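Local coordinates for agenet domain-containing protein (Arabidopsis thaliana, PDB 6IE4) that binds methylated histone H3 tails through paired Agenet domains and so probably acts as a reader of a chromatin mark, at residues Asp119-Val124 / Arg134-Glu139; Glu110-Glu115 / Ser123-Ser128. All coordinates share one frame; numbering follows the deposited sequence.

Overall arrangement
Contacts 1 and 2 are successive antiparallel pairings in one curled sheet, about 11 Å apart between their centres. They share Ser123 and Val124, so strand 121-126 is the middle member of both: its edge toward strand 107-117 makes contact 2, and its edge toward strand 131-136 makes contact 1. Along the chain the order is 107-117, 121-126, 131-136, two successive hairpins that share the middle strand, as in the strongly bent barrels of the SH3-like clan to which Agenet domains belong. Phe135 of contact 1 packs on Phe126 of contact 2, and Phe126 in turn packs on a modified side chain of the bound peptide, so the packing runs unbroken from contact 1 through Phe126 to the ligand.

Contact 1: Asp119-Val124 / Arg134-Glu139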
# COMPACT_ATOMS: atom_id res chain seq x y z
N ASP A 119 -8.17 19.82 13.79
CA ASP A 119 -9.44 19.22 13.43
C ASP A 119 -9.30 17.76 13.02
O ASP A 119 -9.90 17.34 12.02
CB ASP A 119 -10.08 20.05 12.32
CG ASP A 119 -9.09 20.44 11.25
OD1 ASP A 119 -7.98 20.90 11.61
OD2 ASP A 119 -9.43 20.28 10.05
N GLY A 120 -8.53 16.98 13.78
CA GLY A 120 -8.44 15.58 13.45
C GLY A 120 -7.67 15.28 12.19
O GLY A 120 -7.72 14.13 11.72
N LYS A 121 -7.07 16.29 11.56
CA LYS A 121 -6.39 16.16 10.28
C LYS A 121 -4.88 16.22 10.47
O LYS A 121 -4.37 16.74 11.47
CB LYS A 121 -6.85 17.24 9.29
CG LYS A 121 -8.35 17.14 8.95
CD LYS A 121 -8.73 18.04 7.76
CE LYS A 121 -10.16 17.76 7.28
NZ LYS A 121 -11.23 17.98 8.31
N PHE A 122 -4.17 15.66 9.50
CA PHE A 122 -2.72 15.59 9.54
C PHE A 122 -2.19 16.03 8.19
O PHE A 122 -2.89 15.96 7.17
CB PHE A 122 -2.24 14.16 9.86
CG PHE A 122 -2.93 13.56 11.05
CD1 PHE A 122 -4.15 12.92 10.91
CD2 PHE A 122 -2.39 13.67 12.31
CE1 PHE A 122 -4.80 12.40 12.00
CE2 PHE A 122 -3.03 13.14 13.40
CZ PHE A 122 -4.24 12.51 13.24
N SER A 123 -0.93 16.44 8.19
CA SER A 123 -0.25 16.82 6.97
C SER A 123 1.01 15.98 6.89
O SER A 123 1.77 15.90 7.86
CB SER A 123 0.09 18.33 6.94
OG SER A 123 0.85 18.70 5.81
N VAL A 124 1.26 15.40 5.71
CA VAL A 124 2.10 14.22 5.57
C VAL A 124 3.11 14.48 4.47
O VAL A 124 2.72 14.86 3.36
CB VAL A 124 1.26 12.97 5.24
CG1 VAL A 124 2.17 11.77 4.98
CG2 VAL A 124 0.25 12.64 6.34
N ARG A 134 -2.47 16.88 3.02
CA ARG A 134 -3.34 16.71 4.18
C ARG A 134 -4.23 15.47 4.08
O ARG A 134 -4.67 15.09 2.99
CB ARG A 134 -4.21 17.94 4.37
CG ARG A 134 -3.49 19.05 5.10
CD ARG A 134 -4.28 20.34 5.11
NE ARG A 134 -3.52 21.48 5.61
CZ ARG A 134 -4.08 22.59 6.05
NH1 ARG A 134 -3.33 23.60 6.48
NH2 ARG A 134 -5.41 22.70 6.03
N PHE A 135 -4.46 14.81 5.23
CA PHE A 135 -5.36 13.67 5.30
C PHE A 135 -6.13 13.67 6.61
O PHE A 135 -5.67 14.18 7.64
CB PHE A 135 -4.61 12.32 5.19
CG PHE A 135 -3.88 12.14 3.90
CD1 PHE A 135 -4.53 11.63 2.79
CD2 PHE A 135 -2.55 12.51 3.79
CE1 PHE A 135 -3.86 11.47 1.59
CE2 PHE A 135 -1.87 12.35 2.59
CZ PHE A 135 -2.53 11.82 1.50
N ARG A 136 -7.29 13.01 6.58
CA ARG A 136 -8.06 12.72 7.77
C ARG A 136 -7.51 11.45 8.41
O ARG A 136 -6.86 10.63 7.75
CB ARG A 136 -9.53 12.55 7.43
CG ARG A 136 -10.17 13.77 6.84
CD ARG A 136 -11.61 13.49 6.57
NE ARG A 136 -11.75 12.33 5.70
CZ ARG A 136 -11.57 12.38 4.38
NH1 ARG A 136 -11.23 13.52 3.79
NH2 ARG A 136 -11.71 11.28 3.66
N LYS A 137 -7.78 11.30 9.72
CA LYS A 137 -7.20 10.18 10.45
C LYS A 137 -7.57 8.85 9.81
O LYS A 137 -6.75 7.94 9.74
CB LYS A 137 -7.62 10.19 11.92
CG LYS A 137 -6.92 9.07 12.72
CD LYS A 137 -7.30 8.99 14.19
CE LYS A 137 -6.20 8.24 14.97
NZ LYS A 137 -6.69 7.55 16.22
N ASP A 138 -8.79 8.75 9.31
CA ASP A 138 -9.25 7.50 8.76
C ASP A 138 -8.67 7.23 7.37
O ASP A 138 -9.01 6.22 6.76
CB ASP A 138 -10.77 7.50 8.69
CG ASP A 138 -11.27 8.39 7.61
OD1 ASP A 138 -10.85 9.57 7.56
OD2 ASP A 138 -12.13 7.92 6.83
N GLU A 139 -7.78 8.09 6.88
CA GLU A 139 -7.09 7.85 5.62
C GLU A 139 -5.66 7.39 5.86
O GLU A 139 -4.95 7.08 4.91
CB GLU A 139 -7.06 9.11 4.76
CG GLU A 139 -8.37 9.87 4.65
CD GLU A 139 -8.31 11.01 3.63
OE1 GLU A 139 -8.32 10.70 2.41
OE2 GLU A 139 -8.25 12.20 4.03
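Phe122 and Phe135 are the central hydrogen-bonded pair of an antiparallel hairpin, where strand 121-124 meets strand 134-136 in an SH3-like Agenet barrel. Two backbone bonds join them: Phe122 N reaches Phe135 O at 2.8 Å in a nearly straight line (163° at the hydrogen), and Phe135 N returns to Phe122 O at 2.7 Å. Lys121 with Arg136 and Ser123 with Arg134 are the non-hydrogen-bonded pairs on either side, all four sending side chains to the face opposite the two phenylalanines. There the Lys121 and Arg136 chains run alongside each other, CE to CG 4.0 Å, so aliphatic segments touch while each charge is met within its own segment: Lys121 NZ by a weak salt bridge to Asp119, Arg136 NE by another to Asp138.

On the phenylalanine face, CG of Phe122 stands beside its backbone N (chi1 -49°), which carries the ring edge to the start of the 3-10 turn; its CE1 lies 3.6 Å from Lys137 CB. Phe135 offers a ring edge too, CD2 meeting Val124 CG2 at 3.8 Å with the two side chains nearly at right angles. Where the strand gives way to 137-139, the pairing frays to a weak bond, Lys137 N to Gly120 O at 3.5 Å. Glu139 closes the turn: its OE2 takes the Arg136 N-H almost linearly (2.8 Å, 178°) on the anti side of the carboxylate, and also lies over one face of the Arg136 guanidinium, a purely electrostatic approach.

Phe122 continues onto Ile94, Val116 and Leu140, and Lys137 NZ is bonded to Lys92 O. Phe135 rests on Ala102 and Tyr104 of strand 99-104 and on Leu140 of strand 140-142, so the hairpin's hydrophobic face covers the barrel interior.

Contact 2: Glu110-Glu115 / Ser123-Ser128; sequences EGDVTE and SVFFRS
The guanidinium of Arg127 turns its edge to the carboxylate of Asp112, OD1 lying near its plane 3.6 Å from NE, a long salt bridge in which the two groups are almost coplanar (9°). One face of the Phe125 ring has Arg127 N above it, offset toward the rim. The Phe126 ring lies by the backbone of strand 110-115, CD2 near Glu110 O and 4.1 Å from Gly111 CA. With no side chain at Gly111, Val124 CG1 can lie against its CA, where a CB would probably be crowded.

Asp112 and Phe125 form a hydrogen-bonded antiparallel pair, Phe125 N to Asp112 O at 2.7 Å in the carbonyl plane. Val113 and Val124 follow as a non-hydrogen-bonded pair on the opposite face. Then a classic beta bulge sets Thr114 and Glu115 both against Ser123. Ser123 O takes Thr114 N nearly along the C=O axis (2.8 Å) and Glu115 N only weakly, while Ser123 N bonds to Glu115 O at 3.0 Å. Because OG1 of Thr114 falls between its backbone N and carbonyl carbon (chi1 53°), it too reaches Ser123 O, at 3.2 Å from well above the carbonyl plane; its CG2 lies 3.6 Å from Phe125 CB. The hydroxyls of Thr114 and Ser123 are both bonded to Gln132 NE2, tying the bulge to strand 131-136.

Phe126 also touches Ala102, Phe135 and a modified side chain of the bound peptide, presumably its methylated lysine. With alanine in place of Phe126, a gap is likely to open beside Gly111 and Phe135, and the peptide group would lose this aromatic neighbour. Asp112 and Glu110 both lie close to Glu99, so Arg127 probably offsets part of a local excess of negative charge.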
# COMPACT_ATOMS: atom_id res chain seq x y z
N GLU A 110 3.66 5.68 1.80
CA GLU A 110 4.35 5.87 3.06
C GLU A 110 4.91 7.28 3.11
O GLU A 110 5.44 7.79 2.12
CB GLU A 110 5.47 4.85 3.21
CG GLU A 110 6.41 5.16 4.35
CD GLU A 110 7.67 4.32 4.36
OE1 GLU A 110 7.87 3.49 3.45
OE2 GLU A 110 8.47 4.50 5.30
N GLY A 111 4.80 7.90 4.29
CA GLY A 111 5.20 9.28 4.48
C GLY A 111 5.34 9.58 5.95
O GLY A 111 4.92 8.78 6.81
N ASP A 112 6.01 10.70 6.24
CA ASP A 112 6.14 11.20 7.60
C ASP A 112 4.99 12.16 7.90
O ASP A 112 4.49 12.83 7.01
CB ASP A 112 7.48 11.92 7.82
CG ASP A 112 8.70 11.10 7.38
OD1 ASP A 112 9.00 11.07 6.16
OD2 ASP A 112 9.39 10.51 8.25
N VAL A 113 4.60 12.24 9.18
CA VAL A 113 3.65 13.26 9.63
C VAL A 113 4.44 14.50 10.03
O VAL A 113 5.26 14.45 10.95
CB VAL A 113 2.82 12.77 10.82
CG1 VAL A 113 1.86 13.85 11.29
CG2 VAL A 113 2.06 11.51 10.48
N THR A 114 4.15 15.63 9.39
CA THR A 114 4.91 16.82 9.72
C THR A 114 4.12 17.80 10.56
O THR A 114 4.73 18.61 11.27
CB THR A 114 5.40 17.54 8.46
OG1 THR A 114 4.29 17.79 7.59
CG2 THR A 114 6.44 16.70 7.74
N GLU A 115 2.79 17.72 10.52
CA GLU A 115 1.95 18.64 11.25
C GLU A 115 0.69 17.91 11.72
O GLU A 115 0.12 17.11 10.97
CB GLU A 115 1.60 19.84 10.36
CG GLU A 115 0.78 20.92 11.01
CD GLU A 115 1.02 22.28 10.37
OE1 GLU A 115 1.22 22.34 9.14
OE2 GLU A 115 0.99 23.29 11.11
N SER A 123 -0.93 16.44 8.19
CA SER A 123 -0.25 16.82 6.97
C SER A 123 1.01 15.98 6.89
O SER A 123 1.77 15.90 7.86
CB SER A 123 0.09 18.33 6.94
OG SER A 123 0.85 18.70 5.81
N VAL A 124 1.26 15.40 5.71
CA VAL A 124 2.10 14.22 5.57
C VAL A 124 3.11 14.48 4.47
O VAL A 124 2.72 14.86 3.36
CB VAL A 124 1.26 12.97 5.24
CG1 VAL A 124 2.17 11.77 4.98
CG2 VAL A 124 0.25 12.64 6.34
N PHE A 125 4.40 14.31 4.77
CA PHE A 125 5.47 14.55 3.81
C PHE A 125 5.93 13.25 3.15
O PHE A 125 6.32 12.31 3.84
CB PHE A 125 6.67 15.24 4.47
CG PHE A 125 7.84 15.39 3.53
CD1 PHE A 125 7.73 16.23 2.43
CD2 PHE A 125 9.03 14.71 3.75
CE1 PHE A 125 8.77 16.38 1.55
CE2 PHE A 125 10.08 14.86 2.88
CZ PHE A 125 9.95 15.70 1.77
N PHE A 126 5.87 13.21 1.82
CA PHE A 126 6.36 12.09 1.02
C PHE A 126 7.71 12.41 0.38
O PHE A 126 7.81 13.34 -0.42
CB PHE A 126 5.32 11.72 -0.04
CG PHE A 126 3.96 11.41 0.52
CD1 PHE A 126 3.06 12.43 0.79
CD2 PHE A 126 3.61 10.12 0.84
CE1 PHE A 126 1.82 12.15 1.33
CE2 PHE A 126 2.37 9.83 1.39
CZ PHE A 126 1.48 10.84 1.64
N ARG A 127 8.72 11.56 0.66
CA ARG A 127 10.10 11.90 0.31
C ARG A 127 10.40 11.57 -1.13
O ARG A 127 11.11 12.34 -1.79
CB ARG A 127 11.08 11.12 1.17
CG ARG A 127 11.04 11.41 2.63
CD ARG A 127 12.33 10.96 3.22
NE ARG A 127 12.20 10.58 4.62
CZ ARG A 127 13.06 9.78 5.24
NH1 ARG A 127 14.11 9.29 4.58
NH2 ARG A 127 12.88 9.48 6.52
N SER A 128 9.94 10.42 -1.63
CA SER A 128 10.15 10.10 -3.03
C SER A 128 9.54 11.16 -3.95
O SER A 128 10.14 11.54 -4.97
CB SER A 128 9.56 8.73 -3.34
OG SER A 128 8.34 8.53 -2.65